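Local coordinates for hypothetical protein Atu0741 (Agrobacterium tumefaciens str. C58, PDB 1ZHV) that is of unknown function but carries an ACT domain, a fold that in relatives often binds small regulatory ligands such as amino acids, at residues S84-N89 with D102-R107. Sequence-based numbering, arbitrary orientation.
Sequences SPLSTN and DHLLVR
Leu86 of helix 78-87 meets Leu104 on strand 102-107 tip to tip, its CD1 lying 3.8 Å from Leu104 CD2. The same CD1 approaches Val106 CG1 at 4.3 Å, so one methyl serves two strand residues on the same face of the sheet. Both leucines leave the backbone toward the other segment; Leu86 is extended (chi2 -179°), carrying CD1 outward, and Leu104 meets it with CG anti to the backbone N. The contact is apolar and buried, and no hydrogen bond crosses it.

Polar bonds lie within 84-89 instead. Ser84 O accepts two donors of Thr88 from opposite faces of its carbonyl plane, OG1 at 2.7 Å and the backbone N at 3.1 Å. Asn89 ND2 bonds in plane to a lone pair of Pro85 O, 2.7 Å away, with an N-H...O angle of 167°. Pro85 O lies near the Asn89 amide plane (7° out), so the bond holds the side chain's rotation.

Around these three side chains, Ile93 touches both leucines, Val82 adds to Leu104, and Thr114 of helix 111-120 packs on Leu86 and Val106. Strand 102-107 runs antiparallel between strands 57-67 and 94-97, and the contact is part of helix 78-87 packing against one face of this ACT-domain sheet.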
loop_
_atom_site.group_PDB
_atom_site.type_symbol
_atom_site.label_atom_id
_atom_site.label_comp_id
_atom_site.label_asym_id
_atom_site.label_seq_id
_atom_site.Cartn_x
_atom_site.Cartn_y
_atom_site.Cartn_z
ATOM N N SER A 84 -11.367 -3.540 7.668
ATOM C CA SER A 84 -12.523 -4.391 7.956
ATOM C C SER A 84 -13.450 -4.557 6.747
ATOM O O SER A 84 -13.794 -5.681 6.372
ATOM C CB SER A 84 -13.319 -3.837 9.140
ATOM O OG SER A 84 -14.393 -4.708 9.465
ATOM N N PRO A 85 -13.872 -3.446 6.120
ATOM C CA PRO A 85 -14.760 -3.597 4.958
ATOM C C PRO A 85 -14.115 -4.294 3.764
ATOM O O PRO A 85 -14.806 -4.868 2.922
ATOM C CB PRO A 85 -15.186 -2.161 4.647
ATOM C CG PRO A 85 -14.082 -1.324 5.225
ATOM C CD PRO A 85 -13.734 -2.031 6.503
ATOM N N LEU A 86 -12.791 -4.255 3.689
ATOM C CA LEU A 86 -12.095 -4.902 2.585
ATOM C C LEU A 86 -11.909 -6.398 2.839
ATOM O O LEU A 86 -12.293 -7.237 2.019
ATOM C CB LEU A 86 -10.732 -4.233 2.358
ATOM C CG LEU A 86 -10.777 -2.735 2.034
ATOM C CD1 LEU A 86 -9.365 -2.203 1.816
ATOM C CD2 LEU A 86 -11.640 -2.508 0.788
ATOM N N SER A 87 -11.336 -6.730 3.991
ATOM C CA SER A 87 -11.080 -8.120 4.349
ATOM C C SER A 87 -12.337 -8.972 4.464
ATOM O O SER A 87 -12.325 -10.147 4.091
ATOM C CB SER A 87 -10.288 -8.185 5.656
ATOM O OG SER A 87 -9.005 -7.609 5.490
ATOM N N THR A 88 -13.415 -8.385 4.974
ATOM C CA THR A 88 -14.672 -9.113 5.126
ATOM C C THR A 88 -15.345 -9.314 3.775
ATOM O O THR A 88 -16.282 -10.102 3.654
ATOM C CB THR A 88 -15.652 -8.371 6.059
ATOM O OG1 THR A 88 -15.930 -7.070 5.530
ATOM C CG2 THR A 88 -15.059 -8.232 7.456
ATOM N N ASN A 89 -14.859 -8.619 2.753
ATOM C CA ASN A 89 -15.448 -8.746 1.426
ATOM C C ASN A 89 -14.516 -9.283 0.337
ATOM O O ASN A 89 -14.619 -8.909 -0.831
ATOM C CB ASN A 89 -16.068 -7.406 1.012
ATOM C CG ASN A 89 -17.322 -7.082 1.812
ATOM O OD1 ASN A 89 -18.334 -7.786 1.717
ATOM N ND2 ASN A 89 -17.260 -6.032 2.616
ATOM N N ASP A 102 -0.097 5.406 8.181
ATOM C CA ASP A 102 -0.157 4.128 7.483
ATOM C C ASP A 102 -0.383 4.284 5.993
ATOM O O ASP A 102 -0.914 5.291 5.526
ATOM C CB ASP A 102 -1.326 3.272 7.993
ATOM C CG ASP A 102 -1.417 3.221 9.499
ATOM O OD1 ASP A 102 -0.870 2.272 10.096
ATOM O OD2 ASP A 102 -2.043 4.129 10.084
ATOM N N HIS A 103 0.028 3.253 5.265
ATOM C CA HIS A 103 -0.198 3.159 3.834
ATOM C C HIS A 103 -0.851 1.798 3.639
ATOM O O HIS A 103 -0.613 0.868 4.410
ATOM C CB HIS A 103 1.105 3.241 3.037
ATOM C CG HIS A 103 1.553 4.644 2.766
ATOM N ND1 HIS A 103 1.478 5.229 1.519
ATOM C CD2 HIS A 103 2.099 5.571 3.584
ATOM C CE1 HIS A 103 1.966 6.457 1.583
ATOM N NE2 HIS A 103 2.348 6.689 2.824
ATOM N N LEU A 104 -1.694 1.690 2.622
ATOM C CA LEU A 104 -2.400 0.450 2.328
ATOM C C LEU A 104 -2.258 0.120 0.857
ATOM O O LEU A 104 -2.408 0.998 0.014
ATOM C CB LEU A 104 -3.899 0.609 2.639
ATOM C CG LEU A 104 -4.827 -0.426 1.985
ATOM C CD1 LEU A 104 -4.698 -1.738 2.724
ATOM C CD2 LEU A 104 -6.270 0.050 2.003
ATOM N N LEU A 105 -1.952 -1.131 0.548
ATOM C CA LEU A 105 -1.892 -1.535 -0.843
ATOM C C LEU A 105 -2.902 -2.655 -1.055
ATOM O O LEU A 105 -3.135 -3.482 -0.173
ATOM C CB LEU A 105 -0.487 -2.019 -1.233
ATOM C CG LEU A 105 0.617 -0.957 -1.239
ATOM C CD1 LEU A 105 1.374 -1.015 0.078
ATOM C CD2 LEU A 105 1.573 -1.184 -2.410
ATOM N N VAL A 106 -3.534 -2.638 -2.220
ATOM C CA VAL A 106 -4.485 -3.665 -2.604
ATOM C C VAL A 106 -4.118 -3.974 -4.044
ATOM O O VAL A 106 -3.454 -3.169 -4.699
ATOM C CB VAL A 106 -5.962 -3.177 -2.550
ATOM C CG1 VAL A 106 -6.348 -2.849 -1.108
ATOM C CG2 VAL A 106 -6.157 -1.971 -3.452
ATOM N N ARG A 107 -4.525 -5.138 -4.535
ATOM C CA ARG A 107 -4.222 -5.479 -5.915
ATOM C C ARG A 107 -4.938 -4.470 -6.795
ATOM O O ARG A 107 -6.068 -4.060 -6.503
ATOM C CB ARG A 107 -4.677 -6.906 -6.224
ATOM C CG ARG A 107 -3.887 -7.946 -5.456
ATOM C CD ARG A 107 -4.298 -9.369 -5.800
ATOM N NE ARG A 107 -3.497 -10.354 -5.072
ATOM C CZ ARG A 107 -2.196 -10.558 -5.269
ATOM N NH1 ARG A 107 -1.538 -9.848 -6.175
ATOM N NH2 ARG A 107 -1.550 -11.467 -4.550
#